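Local coordinates for protein fusolin (Unidentified entomopoxvirus, PDB 4YN2) that forms the crystalline spindles of an insect poxvirus that enhance virulence, and probably acts on chitin through a fold of the lytic polysaccharide monooxygenase family, at residues 120-123 / 124-127; 38-41 / 42-46. One frame throughout, in Å; residues are numbered along the deposited sequence.

Contact 1. Residues 120-123 / 124-127; sequences IPLS and DNHQ
Ser123 and Gln127 meet in a local surface contact, in the loop that leaves strand 118-121 and leads into strand 129-138. The amide oxygen OE1 of Gln127 takes two backbone N-H groups. The N of Asp124 gives the straighter bond, 3.1 Å to Gln127 OE1 with an N-H...O angle of 166°, and it arrives in the plane of the amide on a lone pair. Ser123 N lies 3.0 Å from the same OE1, nearly in line with the C=O bond, but its hydrogen points off at 135°. Glutamine suits this place because its chain, extended beyond CG with chi2 at -174°, is long enough to span the bend, while its NE2 can still donate to the O of Ser129. Residues 124-127 form a type I beta turn, closed by Gln127 N on Asp124 O at 3.3 Å. An Asx turn lies within it: Asp124 OD1 receives the N-H of His126 at 3.2 Å, from above the carboxylate plane, and aspartate's short side chain suits that reach of two residues. Leu122 sets CD2 3.7 Å from Asp124 O, an apolar residue fitted to a buried spot against Phe230 and Ile201. Asn125 directs its ND2 to the O of Asn233, whose own side-chain ND2 holds Leu122 O, tying the loop to the chain that follows strand 220-231.

Contact 2. Residues 38-41 / 42-46; sequences QYVY and DKVLD
Tyr39 and Lys43, one turn apart on helix 31-48, are joined through a water, while Val40 and Val44 make the buried stripe of the same helical segment. The tight part is the backbone core: residues 42 to 45 each give their N-H to the carbonyl four residues earlier, the shortest bond running from Leu45 N to Tyr41 O at 2.8 Å. On the buried side Val40 CG1 lies 4.3 Å from Val44 CG2, and the two valines touch Glu61 and Ala57 respectively; branched, apolar valines suit the side of the helix that helix 51-63 covers. Tyr41, whose CG is anti to the backbone N (chi1 -174°), meets Thr51 and Ile55 of that helix, with CE1 4.3 Å from Leu45 CD2.

The loose, solvent side is that of Asp42. Its carboxylate folds back along the helix, bringing OD1 to the edge of the Tyr41 ring, 3.5 Å from CD1, with the two planes 82° apart. OD2 comes 3.3 Å from Gln38 O without a hydrogen bond, since both are acceptors; an exposed aspartate can instead be hydrated at the surface.

Tyr39 and Lys43 form a separate flank, facing loop residues. Lys43 is fully extended, with CD 4.2 Å from Tyr39 CE2. Its NZ donates to the water at 2.8 Å, and that water lies in the plane of the Tyr39 ring, 2.8 Å from its OH. The same ammonium forms a salt bridge with Asp105 and donates to the O of His97. Lysine is long enough to carry its charge to these groups, and sharing the amine among carboxylate, carbonyl and water probably ties the helix to the loop.

Contact 2 comes first along the chain and contact 1 later. They lie on opposite sides of the chain's centre, their centres 41 Å apart and their nearest atoms about 27 Å apart. The turn at 120-127 joins strand 118-121, paired with 220-231 in the mixed sheet, to strand 129-138 of the antiparallel sheet, linking the two sheets of this family's immunoglobulin-like beta sandwich, whereas 38-46 belongs to the helical part that precedes these strands. No residue of either contact binds the zinc ion, held by His1 and His142 in what is probably the histidine-brace site, normally a copper site in lytic polysaccharide monooxygenases, or is among those around the glycan, such as Tyr76 and Trp77.

Contact 1. Residues 120-123 / 124-127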
ATOM      1  N   ILE A 120       0.544  10.270   4.965  1.00 15.30           N
ATOM      2  CA  ILE A 120       1.589  10.823   5.812  1.00 16.16           C
ATOM      3  C   ILE A 120       1.636  12.350   5.665  1.00 22.02           C
ATOM      4  O   ILE A 120       1.962  12.834   4.584  1.00 21.31           O
ATOM      5  CB  ILE A 120       2.964  10.199   5.443  1.00 19.22           C
ATOM      6  CG1 ILE A 120       2.924   8.659   5.542  1.00 19.69           C
ATOM      7  CG2 ILE A 120       4.062  10.765   6.348  1.00 20.08           C
ATOM      8  CD1 ILE A 120       4.009   7.981   4.730  1.00 29.17           C
ATOM      9  N   PRO A 121       1.416  13.128   6.737  1.00 20.03           N
ATOM     10  CA  PRO A 121       1.528  14.587   6.599  1.00 20.20           C
ATOM     11  C   PRO A 121       2.978  15.059   6.546  1.00 23.27           C
ATOM     12  O   PRO A 121       3.837  14.540   7.263  1.00 21.84           O
ATOM     13  CB  PRO A 121       0.831  15.105   7.858  1.00 22.03           C
ATOM     14  CG  PRO A 121       1.096  14.053   8.869  1.00 26.69           C
ATOM     15  CD  PRO A 121       1.027  12.751   8.111  1.00 22.01           C
ATOM     16  N   LEU A 122       3.249  16.036   5.682  1.00 21.02           N
ATOM     17  CA  LEU A 122       4.573  16.655   5.600  1.00 21.34           C
ATOM     18  C   LEU A 122       4.658  17.770   6.641  1.00 25.21           C
ATOM     19  O   LEU A 122       3.706  18.540   6.790  1.00 23.76           O
ATOM     20  CB  LEU A 122       4.853  17.231   4.196  1.00 21.95           C
ATOM     21  CG  LEU A 122       5.642  16.323   3.270  1.00 27.51           C
ATOM     22  CD1 LEU A 122       4.922  15.034   3.035  1.00 27.85           C
ATOM     23  CD2 LEU A 122       5.928  17.009   1.967  1.00 30.16           C
ATOM     24  N   SER A 123       5.801  17.882   7.325  1.00 23.16           N
ATOM     25  CA  SER A 123       6.050  18.964   8.275  1.00 23.84           C
ATOM     26  C   SER A 123       6.389  20.229   7.480  1.00 28.07           C
ATOM     27  O   SER A 123       5.888  21.313   7.778  1.00 27.32           O
ATOM     28  CB  SER A 123       7.189  18.594   9.222  1.00 28.65           C
ATOM     29  OG  SER A 123       7.242  19.488  10.323  1.00 42.52           O
ATOM     30  N   ASP A 124       7.230  20.065   6.452  1.00 24.73           N
ATOM     31  CA  ASP A 124       7.663  21.131   5.549  1.00 24.50           C
ATOM     32  C   ASP A 124       7.596  20.598   4.100  1.00 26.51           C
ATOM     33  O   ASP A 124       7.954  19.447   3.858  1.00 25.38           O
ATOM     34  CB  ASP A 124       9.082  21.587   5.962  1.00 26.57           C
ATOM     35  CG  ASP A 124       9.960  22.075   4.839  1.00 37.68           C
ATOM     36  OD1 ASP A 124       9.586  23.068   4.180  1.00 36.94           O
ATOM     37  OD2 ASP A 124      10.989  21.427   4.575  1.00 48.70           O
ATOM     38  N   ASN A 125       7.134  21.428   3.148  1.00 23.26           N
ATOM     39  CA  ASN A 125       6.997  21.016   1.734  1.00 22.51           C
ATOM     40  C   ASN A 125       8.337  20.815   1.003  1.00 24.89           C
ATOM     41  O   ASN A 125       8.334  20.181  -0.047  1.00 22.97           O
ATOM     42  CB  ASN A 125       6.138  22.002   0.958  1.00 19.33           C
ATOM     43  CG  ASN A 125       4.678  21.912   1.313  1.00 30.60           C
ATOM     44  OD1 ASN A 125       4.236  21.005   2.029  1.00 27.49           O
ATOM     45  ND2 ASN A 125       3.871  22.778   0.730  1.00 18.57           N
ATOM     46  N   HIS A 126       9.459  21.320   1.540  1.00 23.05           N
ATOM     47  CA  HIS A 126      10.793  21.109   0.951  1.00 23.83           C
ATOM     48  C   HIS A 126      11.465  19.813   1.413  1.00 25.82           C
ATOM     49  O   HIS A 126      12.593  19.529   0.996  1.00 23.55           O
ATOM     50  CB  HIS A 126      11.716  22.271   1.276  1.00 26.10           C
ATOM     51  CG  HIS A 126      11.304  23.541   0.618  1.00 30.73           C
ATOM     52  ND1 HIS A 126      10.915  24.634   1.359  1.00 33.05           N
ATOM     53  CD2 HIS A 126      11.245  23.851  -0.698  1.00 32.91           C
ATOM     54  CE1 HIS A 126      10.654  25.586   0.484  1.00 32.80           C
ATOM     55  NE2 HIS A 126      10.829  25.156  -0.773  1.00 33.01           N
ATOM     56  N   GLN A 127      10.801  19.028   2.272  1.00 22.92           N
ATOM     57  CA  GLN A 127      11.353  17.751   2.708  1.00 22.62           C
ATOM     58  C   GLN A 127      11.542  16.792   1.537  1.00 25.67           C
ATOM     59  O   GLN A 127      10.573  16.462   0.861  1.00 25.78           O
ATOM     60  CB  GLN A 127      10.429  17.088   3.732  1.00 23.87           C
ATOM     61  CG  GLN A 127      10.527  17.687   5.106  1.00 30.25           C
ATOM     62  CD  GLN A 127       9.687  16.862   6.032  1.00 42.76           C
ATOM     63  OE1 GLN A 127       8.573  17.235   6.400  1.00 33.40           O
ATOM     64  NE2 GLN A 127      10.174  15.672   6.337  1.00 34.56           N
TER

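Contact 2. Residues 38-41 / 42-46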
ATOM      1  N   GLN A  38     -13.217 -10.892  -4.428  1.00  8.86           N
ATOM      2  CA  GLN A  38     -14.046 -11.339  -5.541  1.00  9.15           C
ATOM      3  C   GLN A  38     -13.227 -11.787  -6.748  1.00 12.32           C
ATOM      4  O   GLN A  38     -13.668 -12.693  -7.448  1.00 13.17           O
ATOM      5  CB  GLN A  38     -15.086 -10.278  -5.907  1.00 10.24           C
ATOM      6  CG  GLN A  38     -16.104 -10.165  -4.755  1.00 15.94           C
ATOM      7  CD  GLN A  38     -17.135  -9.081  -4.909  1.00 25.77           C
ATOM      8  OE1 GLN A  38     -17.031  -8.214  -5.767  1.00 19.34           O
ATOM      9  NE2 GLN A  38     -18.157  -9.097  -4.049  1.00 25.20           N
ATOM     10  N   TYR A  39     -12.025 -11.238  -6.948  1.00  9.02           N
ATOM     11  CA  TYR A  39     -11.102 -11.664  -8.004  1.00  8.83           C
ATOM     12  C   TYR A  39     -10.695 -13.148  -7.830  1.00 11.09           C
ATOM     13  O   TYR A  39     -10.785 -13.934  -8.770  1.00  9.26           O
ATOM     14  CB  TYR A  39      -9.847 -10.780  -7.947  1.00 10.92           C
ATOM     15  CG  TYR A  39      -8.804 -11.112  -8.981  1.00 13.84           C
ATOM     16  CD1 TYR A  39      -8.793 -10.473 -10.213  1.00 16.04           C
ATOM     17  CD2 TYR A  39      -7.787 -12.015  -8.706  1.00 14.96           C
ATOM     18  CE1 TYR A  39      -7.812 -10.744 -11.160  1.00 16.40           C
ATOM     19  CE2 TYR A  39      -6.803 -12.301  -9.647  1.00 16.06           C
ATOM     20  CZ  TYR A  39      -6.820 -11.664 -10.876  1.00 22.83           C
ATOM     21  OH  TYR A  39      -5.836 -11.935 -11.790  1.00 25.38           O
ATOM     22  N   VAL A  40     -10.232 -13.512  -6.633  1.00  8.68           N
ATOM     23  CA  VAL A  40      -9.814 -14.890  -6.333  1.00  8.68           C
ATOM     24  C   VAL A  40     -11.057 -15.813  -6.314  1.00 12.91           C
ATOM     25  O   VAL A  40     -10.992 -16.929  -6.829  1.00 12.39           O
ATOM     26  CB  VAL A  40      -9.014 -14.977  -5.009  1.00 11.77           C
ATOM     27  CG1 VAL A  40      -8.761 -16.435  -4.608  1.00 11.37           C
ATOM     28  CG2 VAL A  40      -7.691 -14.233  -5.142  1.00 12.55           C
ATOM     29  N   TYR A  41     -12.160 -15.354  -5.710  1.00  9.57           N
ATOM     30  CA  TYR A  41     -13.424 -16.112  -5.663  1.00 10.62           C
ATOM     31  C   TYR A  41     -13.876 -16.490  -7.089  1.00 14.53           C
ATOM     32  O   TYR A  41     -14.048 -17.672  -7.389  1.00 13.54           O
ATOM     33  CB  TYR A  41     -14.508 -15.260  -4.978  1.00 13.00           C
ATOM     34  CG  TYR A  41     -15.834 -15.940  -4.727  1.00 16.34           C
ATOM     35  CD1 TYR A  41     -16.773 -16.078  -5.747  1.00 19.14           C
ATOM     36  CD2 TYR A  41     -16.222 -16.292  -3.442  1.00 17.71           C
ATOM     37  CE1 TYR A  41     -18.037 -16.613  -5.503  1.00 21.42           C
ATOM     38  CE2 TYR A  41     -17.487 -16.815  -3.184  1.00 18.67           C
ATOM     39  CZ  TYR A  41     -18.401 -16.956  -4.212  1.00 26.82           C
ATOM     40  OH  TYR A  41     -19.639 -17.497  -3.932  1.00 28.35           O
ATOM     41  N   ASP A  42     -13.993 -15.485  -7.975  1.00 12.18           N
ATOM     42  CA  ASP A  42     -14.421 -15.688  -9.367  1.00 11.67           C
ATOM     43  C   ASP A  42     -13.389 -16.481 -10.168  1.00 15.67           C
ATOM     44  O   ASP A  42     -13.783 -17.303 -10.990  1.00 15.49           O
ATOM     45  CB  ASP A  42     -14.716 -14.348 -10.058  1.00 13.65           C
ATOM     46  CG  ASP A  42     -15.902 -13.601  -9.470  1.00 21.36           C
ATOM     47  OD1 ASP A  42     -16.702 -14.228  -8.762  1.00 23.83           O
ATOM     48  OD2 ASP A  42     -16.008 -12.375  -9.699  1.00 22.50           O
ATOM     49  N   LYS A  43     -12.084 -16.277  -9.917  1.00 12.87           N
ATOM     50  CA  LYS A  43     -11.020 -17.021 -10.607  1.00 13.06           C
ATOM     51  C   LYS A  43     -11.148 -18.522 -10.327  1.00 18.49           C
ATOM     52  O   LYS A  43     -11.123 -19.337 -11.259  1.00 17.82           O
ATOM     53  CB  LYS A  43      -9.642 -16.502 -10.159  1.00 15.03           C
ATOM     54  CG  LYS A  43      -8.438 -17.210 -10.732  1.00 22.59           C
ATOM     55  CD  LYS A  43      -7.170 -16.478 -10.309  1.00 25.01           C
ATOM     56  CE  LYS A  43      -5.927 -17.257 -10.620  1.00 27.05           C
ATOM     57  NZ  LYS A  43      -4.722 -16.593 -10.073  1.00 31.38           N
ATOM     58  N   VAL A  44     -11.308 -18.876  -9.042  1.00 14.95           N
ATOM     59  CA  VAL A  44     -11.417 -20.268  -8.611  1.00 15.27           C
ATOM     60  C   VAL A  44     -12.791 -20.855  -8.999  1.00 20.37           C
ATOM     61  O   VAL A  44     -12.843 -22.006  -9.428  1.00 19.43           O
ATOM     62  CB  VAL A  44     -11.114 -20.402  -7.103  1.00 19.09           C
ATOM     63  CG1 VAL A  44     -11.424 -21.809  -6.593  1.00 19.08           C
ATOM     64  CG2 VAL A  44      -9.653 -20.046  -6.833  1.00 18.76           C
ATOM     65  N   LEU A  45     -13.873 -20.077  -8.890  1.00 18.31           N
ATOM     66  CA  LEU A  45     -15.211 -20.529  -9.293  1.00 19.13           C
ATOM     67  C   LEU A  45     -15.229 -20.908 -10.785  1.00 25.58           C
ATOM     68  O   LEU A  45     -15.792 -21.934 -11.148  1.00 24.79           O
ATOM     69  CB  LEU A  45     -16.254 -19.427  -9.021  1.00 19.12           C
ATOM     70  CG  LEU A  45     -17.727 -19.772  -9.297  1.00 23.86           C
ATOM     71  CD1 LEU A  45     -18.274 -20.724  -8.258  1.00 24.52           C
ATOM     72  CD2 LEU A  45     -18.577 -18.518  -9.317  1.00 25.10           C
ATOM     73  N   ASP A  46     -14.583 -20.101 -11.634  1.00 24.48           N
ATOM     74  CA  ASP A  46     -14.521 -20.343 -13.078  1.00 24.84           C
ATOM     75  C   ASP A  46     -13.630 -21.527 -13.474  1.00 33.53           C
ATOM     76  O   ASP A  46     -13.868 -22.098 -14.535  1.00 33.79           O
ATOM     77  CB  ASP A  46     -14.017 -19.087 -13.813  1.00 25.51           C
ATOM     78  CG  ASP A  46     -14.999 -17.941 -13.819  1.00 30.74           C
ATOM     79  OD1 ASP A  46     -16.155 -18.146 -13.393  1.00 30.78           O
ATOM     80  OD2 ASP A  46     -14.622 -16.840 -14.275  1.00 36.94           O
TER
HETATM   81  O   HOH W   1      -4.197 -14.167 -11.291  1.00 23.21           O